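Local coordinates for Serine/threonine-protein kinase Tel1 (Chaetomium thermophilum, PDB 6SKY) that probably acts as a serine/threonine protein kinase that senses DNA damage and activates checkpoint signalling by phosphorylating Ser/Thr-Gln sites, at residues I2668-L2674 with V2720-F2724; V2713-F2717 with W2940-A2944; G2759-N2765 with H2777-V2782. One frame throughout, in Å; residues are numbered along the deposited sequence.

Contact 1: residues I2668-L2674 with V2720-F2724; sequences IPLHEYL and VMRYF. With AGS (phosphothiophosphoric acid-adenylate ester), chain C.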
loop_
_atom_site.group_PDB
_atom_site.type_symbol
_atom_site.label_atom_id
_atom_site.label_comp_id
_atom_site.label_asym_id
_atom_site.label_seq_id
_atom_site.Cartn_x
_atom_site.Cartn_y
_atom_site.Cartn_z
ATOM N N ILE A 2668 2.986 -16.384 -41.004
ATOM C CA ILE A 2668 3.577 -17.677 -41.326
ATOM C C ILE A 2668 3.493 -18.527 -40.064
ATOM O O ILE A 2668 3.734 -18.011 -38.972
ATOM C CB ILE A 2668 5.021 -17.527 -41.832
ATOM C CG1 ILE A 2668 5.619 -18.886 -42.162
ATOM C CG2 ILE A 2668 5.891 -16.819 -40.828
ATOM C CD1 ILE A 2668 7.030 -18.815 -42.621
ATOM N N PRO A 2669 3.126 -19.799 -40.139
ATOM C CA PRO A 2669 3.073 -20.603 -38.921
ATOM C C PRO A 2669 4.441 -20.718 -38.282
ATOM O O PRO A 2669 5.464 -20.726 -38.957
ATOM C CB PRO A 2669 2.565 -21.951 -39.416
ATOM C CG PRO A 2669 1.807 -21.616 -40.610
ATOM C CD PRO A 2669 2.528 -20.508 -41.272
ATOM N N LEU A 2670 4.451 -20.781 -36.957
ATOM C CA LEU A 2670 5.710 -20.805 -36.228
ATOM C C LEU A 2670 6.525 -22.036 -36.577
ATOM O O LEU A 2670 7.753 -21.969 -36.680
ATOM C CB LEU A 2670 5.430 -20.742 -34.732
ATOM C CG LEU A 2670 6.579 -20.897 -33.754
ATOM C CD1 LEU A 2670 7.367 -19.626 -33.662
ATOM C CD2 LEU A 2670 6.035 -21.287 -32.410
ATOM N N HIS A 2671 5.863 -23.166 -36.785
ATOM C CA HIS A 2671 6.578 -24.390 -37.111
ATOM C C HIS A 2671 7.145 -24.354 -38.523
ATOM O O HIS A 2671 8.244 -24.867 -38.760
ATOM C CB HIS A 2671 5.645 -25.576 -36.939
ATOM C CG HIS A 2671 6.337 -26.839 -36.550
ATOM N ND1 HIS A 2671 6.344 -27.958 -37.350
ATOM C CD2 HIS A 2671 7.045 -27.160 -35.444
ATOM C CE1 HIS A 2671 7.027 -28.916 -36.753
ATOM N NE2 HIS A 2671 7.464 -28.457 -35.595
ATOM N N GLU A 2672 6.425 -23.738 -39.460
ATOM C CA GLU A 2672 6.901 -23.622 -40.831
ATOM C C GLU A 2672 8.075 -22.672 -40.960
ATOM O O GLU A 2672 8.834 -22.780 -41.922
ATOM C CB GLU A 2672 5.784 -23.151 -41.751
ATOM C CG GLU A 2672 4.505 -23.937 -41.635
ATOM C CD GLU A 2672 4.535 -25.247 -42.386
ATOM O OE1 GLU A 2672 5.445 -26.064 -42.146
ATOM O OE2 GLU A 2672 3.638 -25.465 -43.223
ATOM N N TYR A 2673 8.232 -21.728 -40.041
ATOM C CA TYR A 2673 9.478 -20.981 -40.033
ATOM C C TYR A 2673 10.572 -21.753 -39.316
ATOM O O TYR A 2673 11.705 -21.804 -39.793
ATOM C CB TYR A 2673 9.310 -19.608 -39.384
ATOM C CG TYR A 2673 10.650 -18.937 -39.197
ATOM C CD1 TYR A 2673 11.268 -18.291 -40.244
ATOM C CD2 TYR A 2673 11.316 -18.991 -37.984
ATOM C CE1 TYR A 2673 12.492 -17.713 -40.087
ATOM C CE2 TYR A 2673 12.541 -18.419 -37.823
ATOM C CZ TYR A 2673 13.122 -17.783 -38.877
ATOM O OH TYR A 2673 14.346 -17.200 -38.724
ATOM N N LEU A 2674 10.257 -22.360 -38.175
ATOM C CA LEU A 2674 11.310 -22.879 -37.315
ATOM C C LEU A 2674 11.943 -24.147 -37.844
ATOM O O LEU A 2674 13.112 -24.398 -37.555
ATOM C CB LEU A 2674 10.781 -23.147 -35.914
ATOM C CG LEU A 2674 10.599 -21.950 -35.001
ATOM C CD1 LEU A 2674 10.230 -22.448 -33.643
ATOM C CD2 LEU A 2674 11.864 -21.156 -34.949
ATOM N N VAL A 2720 16.741 -20.727 -32.974
ATOM C CA VAL A 2720 17.044 -19.889 -34.127
ATOM C C VAL A 2720 16.016 -18.783 -34.296
ATOM O O VAL A 2720 15.948 -18.157 -35.353
ATOM C CB VAL A 2720 17.105 -20.723 -35.414
ATOM C CG1 VAL A 2720 18.192 -21.739 -35.336
ATOM C CG2 VAL A 2720 15.791 -21.377 -35.648
ATOM N N MET A 2721 15.201 -18.529 -33.280
ATOM C CA MET A 2721 14.099 -17.598 -33.476
ATOM C C MET A 2721 14.584 -16.164 -33.606
ATOM O O MET A 2721 13.926 -15.344 -34.252
ATOM C CB MET A 2721 13.107 -17.728 -32.335
ATOM C CG MET A 2721 11.871 -16.889 -32.472
ATOM S SD MET A 2721 10.816 -17.398 -33.812
ATOM C CE MET A 2721 9.792 -15.948 -33.941
ATOM N N ARG A 2722 15.744 -15.851 -33.038
ATOM C CA ARG A 2722 16.263 -14.496 -33.110
ATOM C C ARG A 2722 16.549 -14.062 -34.534
ATOM O O ARG A 2722 16.678 -12.864 -34.788
ATOM C CB ARG A 2722 17.529 -14.378 -32.282
ATOM C CG ARG A 2722 18.702 -15.053 -32.887
ATOM C CD ARG A 2722 19.807 -15.151 -31.892
ATOM N NE ARG A 2722 20.917 -15.943 -32.390
ATOM C CZ ARG A 2722 20.971 -17.263 -32.331
ATOM N NH1 ARG A 2722 22.020 -17.903 -32.805
ATOM N NH2 ARG A 2722 19.970 -17.941 -31.809
ATOM N N TYR A 2723 16.644 -14.997 -35.466
ATOM C CA TYR A 2723 16.865 -14.639 -36.851
ATOM C C TYR A 2723 15.596 -14.236 -37.569
ATOM O O TYR A 2723 15.686 -13.540 -38.578
ATOM C CB TYR A 2723 17.517 -15.791 -37.590
ATOM C CG TYR A 2723 18.931 -16.021 -37.158
ATOM C CD1 TYR A 2723 19.270 -17.110 -36.390
ATOM C CD2 TYR A 2723 19.924 -15.134 -37.504
ATOM C CE1 TYR A 2723 20.551 -17.316 -35.995
ATOM C CE2 TYR A 2723 21.209 -15.333 -37.111
ATOM C CZ TYR A 2723 21.519 -16.423 -36.356
ATOM O OH TYR A 2723 22.814 -16.624 -35.959
ATOM N N PHE A 2724 14.421 -14.633 -37.080
ATOM C CA PHE A 2724 13.193 -14.221 -37.744
ATOM C C PHE A 2724 13.163 -12.718 -37.931
ATOM O O PHE A 2724 12.695 -12.216 -38.953
ATOM C CB PHE A 2724 11.969 -14.676 -36.950
ATOM C CG PHE A 2724 10.663 -14.234 -37.543
ATOM C CD1 PHE A 2724 10.051 -14.975 -38.521
ATOM C CD2 PHE A 2724 10.054 -13.074 -37.124
ATOM C CE1 PHE A 2724 8.879 -14.572 -39.063
ATOM C CE2 PHE A 2724 8.882 -12.667 -37.671
ATOM C CZ PHE A 2724 8.294 -13.416 -38.636
HETATM P PG AGS C . -3.250 -30.635 -37.370
HETATM S S1G AGS C . -1.715 -30.402 -36.192
HETATM O O2G AGS C . -4.528 -30.053 -36.711
HETATM O O3G AGS C . -3.465 -32.147 -37.653
HETATM P PB AGS C . -3.133 -28.350 -38.792
HETATM O O1B AGS C . -2.838 -27.752 -37.477
HETATM O O2B AGS C . -2.193 -27.939 -39.922
HETATM O O3B AGS C . -3.027 -29.913 -38.723
HETATM P PA AGS C . -4.845 -27.174 -40.578
HETATM O O1A AGS C . -5.159 -28.115 -41.658
HETATM O O2A AGS C . -5.934 -26.141 -40.292
HETATM O O3A AGS C . -4.588 -27.931 -39.220
HETATM O "O5'" AGS C . -3.496 -26.474 -40.958
HETATM C "C5'" AGS C . -3.460 -25.643 -42.126
HETATM C "C4'" AGS C . -2.202 -24.818 -42.122
HETATM O "O4'" AGS C . -2.548 -23.425 -42.217
HETATM C "C3'" AGS C . -1.338 -24.941 -40.874
HETATM O "O3'" AGS C . 0.037 -24.757 -41.185
HETATM C "C2'" AGS C . -1.875 -23.828 -39.979
HETATM O "O2'" AGS C . -0.853 -23.312 -39.138
HETATM C "C1'" AGS C . -2.304 -22.765 -40.990
HETATM N N9 AGS C . -3.517 -22.061 -40.605
HETATM C C8 AGS C . -4.615 -22.589 -39.987
HETATM N N7 AGS C . -5.569 -21.722 -39.762
HETATM C C5 AGS C . -5.063 -20.540 -40.273
HETATM C C6 AGS C . -5.588 -19.238 -40.342
HETATM N N6 AGS C . -6.791 -18.898 -39.879
HETATM N N1 AGS C . -4.825 -18.287 -40.914
HETATM C C2 AGS C . -3.621 -18.621 -41.379
HETATM N N3 AGS C . -3.021 -19.812 -41.369
HETATM C C4 AGS C . -3.800 -20.734 -40.796
#

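Contact 2: residues V2713-F2717 with W2940-A2944; sequences VTERF and WAAYA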
loop_
_atom_site.group_PDB
_atom_site.type_symbol
_atom_site.label_atom_id
_atom_site.label_comp_id
_atom_site.label_asym_id
_atom_site.label_seq_id
_atom_site.Cartn_x
_atom_site.Cartn_y
_atom_site.Cartn_z
ATOM N N VAL A 2713 18.429 -34.553 -26.392
ATOM C CA VAL A 2713 17.949 -34.017 -27.661
ATOM C C VAL A 2713 18.103 -32.504 -27.715
ATOM O O VAL A 2713 18.464 -31.952 -28.756
ATOM C CB VAL A 2713 16.493 -34.449 -27.905
ATOM C CG1 VAL A 2713 15.685 -33.320 -28.490
ATOM C CG2 VAL A 2713 16.462 -35.629 -28.834
ATOM N N THR A 2714 17.843 -31.799 -26.617
ATOM C CA THR A 2714 18.005 -30.354 -26.664
ATOM C C THR A 2714 19.454 -29.913 -26.551
ATOM O O THR A 2714 19.736 -28.735 -26.769
ATOM C CB THR A 2714 17.191 -29.663 -25.575
ATOM O OG1 THR A 2714 17.743 -29.955 -24.294
ATOM C CG2 THR A 2714 15.766 -30.112 -25.625
ATOM N N GLU A 2715 20.380 -30.805 -26.214
ATOM C CA GLU A 2715 21.783 -30.432 -26.323
ATOM C C GLU A 2715 22.282 -30.420 -27.759
ATOM O O GLU A 2715 23.373 -29.907 -28.012
ATOM C CB GLU A 2715 22.646 -31.368 -25.486
ATOM C CG GLU A 2715 22.866 -30.863 -24.080
ATOM C CD GLU A 2715 23.295 -31.948 -23.119
ATOM O OE1 GLU A 2715 23.464 -33.106 -23.552
ATOM O OE2 GLU A 2715 23.459 -31.641 -21.920
ATOM N N ARG A 2716 21.515 -30.965 -28.695
ATOM C CA ARG A 2716 21.868 -30.990 -30.107
ATOM C C ARG A 2716 20.846 -30.236 -30.942
ATOM O O ARG A 2716 20.610 -30.573 -32.097
ATOM C CB ARG A 2716 21.989 -32.423 -30.609
ATOM C CG ARG A 2716 23.063 -33.227 -29.944
ATOM C CD ARG A 2716 23.335 -34.463 -30.751
ATOM N NE ARG A 2716 23.647 -34.130 -32.136
ATOM C CZ ARG A 2716 23.696 -35.016 -33.123
ATOM N NH1 ARG A 2716 23.986 -34.627 -34.354
ATOM N NH2 ARG A 2716 23.448 -36.294 -32.878
ATOM N N PHE A 2717 20.227 -29.220 -30.361
ATOM C CA PHE A 2717 19.177 -28.467 -31.030
ATOM C C PHE A 2717 19.225 -27.067 -30.445
ATOM O O PHE A 2717 18.923 -26.888 -29.266
ATOM C CB PHE A 2717 17.822 -29.123 -30.808
ATOM C CG PHE A 2717 16.846 -28.915 -31.918
ATOM C CD1 PHE A 2717 17.036 -29.504 -33.141
ATOM C CD2 PHE A 2717 15.716 -28.163 -31.724
ATOM C CE1 PHE A 2717 16.136 -29.325 -34.149
ATOM C CE2 PHE A 2717 14.816 -27.990 -32.732
ATOM C CZ PHE A 2717 15.027 -28.572 -33.943
ATOM N N TRP A 2940 3.555 -31.655 -29.487
ATOM C CA TRP A 2940 3.796 -30.377 -28.828
ATOM C C TRP A 2940 5.300 -30.221 -28.798
ATOM O O TRP A 2940 5.966 -30.686 -27.878
ATOM C CB TRP A 2940 3.214 -30.413 -27.424
ATOM C CG TRP A 2940 2.822 -29.134 -26.781
ATOM C CD1 TRP A 2940 1.565 -28.668 -26.627
ATOM C CD2 TRP A 2940 3.678 -28.195 -26.134
ATOM N NE1 TRP A 2940 1.576 -27.487 -25.949
ATOM C CE2 TRP A 2940 2.869 -27.175 -25.632
ATOM C CE3 TRP A 2940 5.055 -28.112 -25.941
ATOM C CZ2 TRP A 2940 3.385 -26.087 -24.955
ATOM C CZ3 TRP A 2940 5.560 -27.034 -25.271
ATOM C CH2 TRP A 2940 4.731 -26.036 -24.787
ATOM N N ALA A 2941 5.865 -29.593 -29.820
ATOM C CA ALA A 2941 7.310 -29.672 -29.982
ATOM C C ALA A 2941 8.032 -28.872 -28.914
ATOM O O ALA A 2941 8.301 -27.685 -29.095
ATOM C CB ALA A 2941 7.714 -29.175 -31.364
ATOM N N ALA A 2942 8.371 -29.516 -27.801
ATOM C CA ALA A 2942 8.968 -28.789 -26.693
ATOM C C ALA A 2942 10.461 -28.602 -26.878
ATOM O O ALA A 2942 11.025 -27.634 -26.364
ATOM C CB ALA A 2942 8.688 -29.513 -25.384
ATOM N N TYR A 2943 11.113 -29.522 -27.586
ATOM C CA TYR A 2943 12.522 -29.348 -27.915
ATOM C C TYR A 2943 12.737 -28.078 -28.716
ATOM O O TYR A 2943 13.755 -27.400 -28.556
ATOM C CB TYR A 2943 13.026 -30.560 -28.691
ATOM C CG TYR A 2943 12.182 -30.881 -29.889
ATOM C CD1 TYR A 2943 12.469 -30.344 -31.119
ATOM C CD2 TYR A 2943 11.083 -31.706 -29.782
ATOM C CE1 TYR A 2943 11.696 -30.614 -32.205
ATOM C CE2 TYR A 2943 10.302 -31.985 -30.868
ATOM C CZ TYR A 2943 10.617 -31.436 -32.078
ATOM O OH TYR A 2943 9.846 -31.708 -33.176
ATOM N N ALA A 2944 11.788 -27.736 -29.577
ATOM C CA ALA A 2944 11.885 -26.552 -30.409
ATOM C C ALA A 2944 11.821 -25.317 -29.545
ATOM O O ALA A 2944 10.752 -24.748 -29.341
ATOM C CB ALA A 2944 10.784 -26.531 -31.436
ATOM O OXT ALA A 2944 12.842 -24.862 -29.036
#

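Contact 3: residues G2759-N2765 with H2777-V2782; sequences GDRHGHN and HIDLGV. With AGS (phosphothiophosphoric acid-adenylate ester), chain C.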
loop_
_atom_site.group_PDB
_atom_site.type_symbol
_atom_site.label_atom_id
_atom_site.label_comp_id
_atom_site.label_asym_id
_atom_site.label_seq_id
_atom_site.Cartn_x
_atom_site.Cartn_y
_atom_site.Cartn_z
ATOM N N GLY A 2759 -5.202 -24.274 -23.903
ATOM C CA GLY A 2759 -4.274 -25.337 -24.214
ATOM C C GLY A 2759 -4.196 -25.595 -25.698
ATOM O O GLY A 2759 -4.773 -24.841 -26.478
ATOM N N ASP A 2760 -3.485 -26.650 -26.096
ATOM C CA ASP A 2760 -3.276 -26.993 -27.504
ATOM C C ASP A 2760 -2.402 -25.956 -28.203
ATOM O O ASP A 2760 -2.624 -25.614 -29.360
ATOM C CB ASP A 2760 -4.610 -27.171 -28.229
ATOM C CG ASP A 2760 -4.471 -27.872 -29.551
ATOM O OD1 ASP A 2760 -3.721 -28.863 -29.631
ATOM O OD2 ASP A 2760 -5.136 -27.443 -30.512
ATOM N N ARG A 2761 -1.391 -25.463 -27.499
ATOM C CA ARG A 2761 -0.548 -24.373 -27.984
ATOM C C ARG A 2761 0.709 -24.913 -28.655
ATOM O O ARG A 2761 1.819 -24.599 -28.265
ATOM C CB ARG A 2761 -0.184 -23.441 -26.835
ATOM C CG ARG A 2761 -1.334 -22.691 -26.213
ATOM C CD ARG A 2761 -1.947 -21.742 -27.186
ATOM N NE ARG A 2761 -3.133 -22.300 -27.807
ATOM C CZ ARG A 2761 -3.573 -21.963 -29.006
ATOM N NH1 ARG A 2761 -4.659 -22.516 -29.491
ATOM N NH2 ARG A 2761 -2.916 -21.081 -29.724
ATOM N N HIS A 2762 0.529 -25.732 -29.682
ATOM C CA HIS A 2762 1.673 -26.234 -30.419
ATOM C C HIS A 2762 2.012 -25.275 -31.555
ATOM O O HIS A 2762 1.429 -24.205 -31.691
ATOM C CB HIS A 2762 1.419 -27.652 -30.918
ATOM C CG HIS A 2762 0.175 -27.804 -31.728
ATOM N ND1 HIS A 2762 0.165 -27.725 -33.101
ATOM C CD2 HIS A 2762 -1.101 -28.053 -31.361
ATOM C CE1 HIS A 2762 -1.064 -27.902 -33.544
ATOM N NE2 HIS A 2762 -1.852 -28.102 -32.507
ATOM N N GLY A 2763 2.976 -25.653 -32.377
ATOM C CA GLY A 2763 3.509 -24.718 -33.343
ATOM C C GLY A 2763 2.637 -24.428 -34.534
ATOM O O GLY A 2763 2.954 -23.518 -35.295
ATOM N N HIS A 2764 1.564 -25.176 -34.734
ATOM C CA HIS A 2764 0.672 -24.946 -35.857
ATOM C C HIS A 2764 -0.505 -24.068 -35.499
ATOM O O HIS A 2764 -1.295 -23.733 -36.381
ATOM C CB HIS A 2764 0.168 -26.270 -36.409
ATOM C CG HIS A 2764 1.160 -26.974 -37.275
ATOM N ND1 HIS A 2764 1.378 -28.331 -37.204
ATOM C CD2 HIS A 2764 1.992 -26.508 -38.236
ATOM C CE1 HIS A 2764 2.303 -28.670 -38.081
ATOM N NE2 HIS A 2764 2.692 -27.582 -38.721
ATOM N N ASN A 2765 -0.642 -23.699 -34.232
ATOM C CA ASN A 2765 -1.684 -22.808 -33.765
ATOM C C ASN A 2765 -1.176 -21.409 -33.498
ATOM O O ASN A 2765 -1.946 -20.562 -33.054
ATOM C CB ASN A 2765 -2.313 -23.357 -32.491
ATOM C CG ASN A 2765 -3.259 -24.485 -32.752
ATOM O OD1 ASN A 2765 -3.833 -24.586 -33.821
ATOM N ND2 ASN A 2765 -3.433 -25.342 -31.771
ATOM N N HIS A 2777 -2.693 -16.186 -32.151
ATOM C CA HIS A 2777 -3.085 -17.501 -31.682
ATOM C C HIS A 2777 -4.447 -17.845 -32.257
ATOM O O HIS A 2777 -5.389 -17.059 -32.153
ATOM C CB HIS A 2777 -3.101 -17.552 -30.160
ATOM C CG HIS A 2777 -1.742 -17.690 -29.555
ATOM N ND1 HIS A 2777 -1.357 -18.796 -28.836
ATOM C CD2 HIS A 2777 -0.672 -16.868 -29.579
ATOM C CE1 HIS A 2777 -0.110 -18.648 -28.439
ATOM N NE2 HIS A 2777 0.328 -17.486 -28.876
ATOM N N ILE A 2778 -4.531 -19.004 -32.895
ATOM C CA ILE A 2778 -5.742 -19.482 -33.528
ATOM C C ILE A 2778 -6.116 -20.795 -32.861
ATOM O O ILE A 2778 -5.381 -21.313 -32.030
ATOM C CB ILE A 2778 -5.563 -19.654 -35.045
ATOM C CG1 ILE A 2778 -4.485 -20.680 -35.335
ATOM C CG2 ILE A 2778 -5.151 -18.360 -35.669
ATOM C CD1 ILE A 2778 -4.190 -20.832 -36.755
ATOM N N ASP A 2779 -7.287 -21.321 -33.216
ATOM C CA ASP A 2779 -7.712 -22.649 -32.776
ATOM C C ASP A 2779 -7.822 -22.700 -31.250
ATOM O O ASP A 2779 -7.183 -23.500 -30.574
ATOM C CB ASP A 2779 -6.737 -23.698 -33.325
ATOM C CG ASP A 2779 -7.250 -25.123 -33.232
ATOM O OD1 ASP A 2779 -7.725 -25.548 -32.159
ATOM O OD2 ASP A 2779 -7.137 -25.843 -34.247
ATOM N N LEU A 2780 -8.668 -21.825 -30.715
ATOM C CA LEU A 2780 -8.726 -21.553 -29.285
ATOM C C LEU A 2780 -9.793 -22.370 -28.570
ATOM O O LEU A 2780 -10.352 -21.913 -27.575
ATOM C CB LEU A 2780 -8.966 -20.064 -29.044
ATOM C CG LEU A 2780 -7.933 -19.062 -29.543
ATOM C CD1 LEU A 2780 -8.424 -17.676 -29.291
ATOM C CD2 LEU A 2780 -6.621 -19.265 -28.857
ATOM N N GLY A 2781 -10.075 -23.576 -29.037
ATOM C CA GLY A 2781 -11.209 -24.316 -28.526
ATOM C C GLY A 2781 -10.964 -25.162 -27.297
ATOM O O GLY A 2781 -11.909 -25.487 -26.576
ATOM N N VAL A 2782 -9.714 -25.545 -27.050
ATOM C CA VAL A 2782 -9.357 -26.339 -25.874
ATOM C C VAL A 2782 -8.989 -25.344 -24.780
ATOM O O VAL A 2782 -7.855 -24.898 -24.677
ATOM C CB VAL A 2782 -8.224 -27.317 -26.172
ATOM C CG1 VAL A 2782 -7.829 -28.056 -24.936
ATOM C CG2 VAL A 2782 -8.639 -28.282 -27.239
HETATM P PG AGS C . -3.250 -30.635 -37.370
HETATM S S1G AGS C . -1.715 -30.402 -36.192
HETATM O O2G AGS C . -4.528 -30.053 -36.711
HETATM O O3G AGS C . -3.465 -32.147 -37.653
HETATM P PB AGS C . -3.133 -28.350 -38.792
HETATM O O1B AGS C . -2.838 -27.752 -37.477
HETATM O O2B AGS C . -2.193 -27.939 -39.922
HETATM O O3B AGS C . -3.027 -29.913 -38.723
HETATM P PA AGS C . -4.845 -27.174 -40.578
HETATM O O1A AGS C . -5.159 -28.115 -41.658
HETATM O O2A AGS C . -5.934 -26.141 -40.292
HETATM O O3A AGS C . -4.588 -27.931 -39.220
HETATM O "O5'" AGS C . -3.496 -26.474 -40.958
HETATM C "C5'" AGS C . -3.460 -25.643 -42.126
HETATM C "C4'" AGS C . -2.202 -24.818 -42.122
HETATM O "O4'" AGS C . -2.548 -23.425 -42.217
HETATM C "C3'" AGS C . -1.338 -24.941 -40.874
HETATM O "O3'" AGS C . 0.037 -24.757 -41.185
HETATM C "C2'" AGS C . -1.875 -23.828 -39.979
HETATM O "O2'" AGS C . -0.853 -23.312 -39.138
HETATM C "C1'" AGS C . -2.304 -22.765 -40.990
HETATM N N9 AGS C . -3.517 -22.061 -40.605
HETATM C C8 AGS C . -4.615 -22.589 -39.987
HETATM N N7 AGS C . -5.569 -21.722 -39.762
HETATM C C5 AGS C . -5.063 -20.540 -40.273
HETATM C C6 AGS C . -5.588 -19.238 -40.342
HETATM N N6 AGS C . -6.791 -18.898 -39.879
HETATM N N1 AGS C . -4.825 -18.287 -40.914
HETATM C C2 AGS C . -3.621 -18.621 -41.379
HETATM N N3 AGS C . -3.021 -19.812 -41.369
HETATM C C4 AGS C . -3.800 -20.734 -40.796
#

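Contact 1: residues I2668-L2674 with V2720-F2724
The backbone of L2674 comes to 7.1 Å of M2721 and that of Y2673 to 8.0 Å of F2724, CA to CA, a spacing that side chains fill with no hydrogen bond across. With its CG anti to the backbone N (chi1 171°), Y2673 reaches out from the first turn of helix 2670-2681, and F2724 directs its ring edge at the face of the tyrosine in a T-shaped pair, centroids 5.2 Å apart and planes at 88°. F2724 CD1 sits over the centre of that face, while F2724 CB adds an off-centre CH-pi contact to the same ring. F2724 CE1 meets I2668 CG2 at 4.1 Å. M2721 bends at its second torsion (chi2 67°) and sets its sulfur against two leucines, SD lying 4.1 Å from both L2670 CD1 and L2674 CD2, and oblique to the Y2673 ring in a Met-aromatic contact. V2720 CG2 lies alongside L2674 CD2, running the other way, at 4.0 Å. L2768 of strand 2766-2769 also touches I2668, L2670, M2721 and F2724. This buried apolar core lies behind P2669, the N-cap residue bordering the nucleotide ribose, where the kinase chain passes from the adenine-binding hinge into the C-lobe.

Contact 2: residues V2713-F2717 with W2940-A2944
F2717 O and, more weakly, T2714 O share NH1 of R2802, whose NH2 is held by Y2943 O, so one guanidinium at the start of helix 2802-2806 joins both segments. The second of these is the C terminus of the FATC domain, the short tail that ends PI3K-related kinases, folded here against the type I turn T2714-F2717. Between the segments themselves the contact is apolar. Y2943 turns its ring edge toward the face of F2717 in an offset edge-to-face pair, centroids 5.5 Å apart and planes at 73°, with F2717 CE2 reaching Y2943 CD1 at 3.7 Å. The tyrosine's chi1 of 53°, with CG between the backbone N and the carbonyl carbon, puts the ring on F2717. Y2943 CB points toward the other segment and meets V2713 CG1 at 3.8 Å, while T2714 CG2 rests against Y2943 CA at 4.0 Å. The F2717 ring stacks on H2678, and Y2943 packs on R2692 and I2695 of helix 2688-2697, so the tail's penultimate side chain is enclosed within the kinase C-lobe. At the last residue the contact narrows to the edge of the phenylalanine ring, where A2944 CA stands 4.0 Å from F2717 CE2, near the ring plane.

Contact 3: residues G2759-N2765 with H2777-V2782
R2761 and the backbone of I2778 form the tight part of this contact. The arginine chain bends at chi2 (-65°) and again at chi3, bringing its guanidinium edge-on to the second segment: NH1 donates to I2778 O at 2.9 Å, in the guanidinium plane, and NH2 to H2777 ND1 at 2.9 Å, tilted out of both planes. L2780 CD2 lies over one face of the group. An alanine here would remove the guanidinium, and is likely to leave I2778 O and H2777 ND1 without their donor and the imidazole freer to turn. I2778 N donates nearly straight to N2765 O at 3.0 Å, and at the far end G2759 N reaches V2782 O at 2.8 Å. N2765 ND2 holds D2760 twice, through its backbone O in the amide plane and through OD2 from above the carboxylate. Two places are looser, without hydrogen bonds across. D2779 OD1 and D2760 OD2, two like charges, come within 3.6 Å; D2779 OD1 has its salt bridge with R2856. H2764 meets the opposite segment only through its O, 4.1 Å from I2778 CD1. There the ligand fills in: its O2' donates to H2764 O, and I2778 CD1 touches the adenine. N2765 and D2779 bind magnesium, as expected where the DRHxxN catalytic loop meets the metal-binding Asp-Leu-Gly, the counterpart of DFG in protein kinases.

Followed from the N terminus, the chain opens contact 1 at 2668-2674, just after the hinge, and runs through helices 2688-2697 and 2703-2714 to 2713-2717, the first half of contact 2. It then closes contact 1 at 2720-2724, so the two contacts cross. Contact 3 comes next, closing the short hairpin of strands 2766-2769 and 2775-2777; it lies wholly within the span of contact 2, which is closed only when the FATC tail returns at 2940-2944. Contacts 1 and 3 meet at a probable hydrogen bond from H2671 N to G2763 O, and both touch the nucleotide. W2940 packs on R2761 and H2762, bringing the start of the 2940-2944 tail beside the catalytic loop.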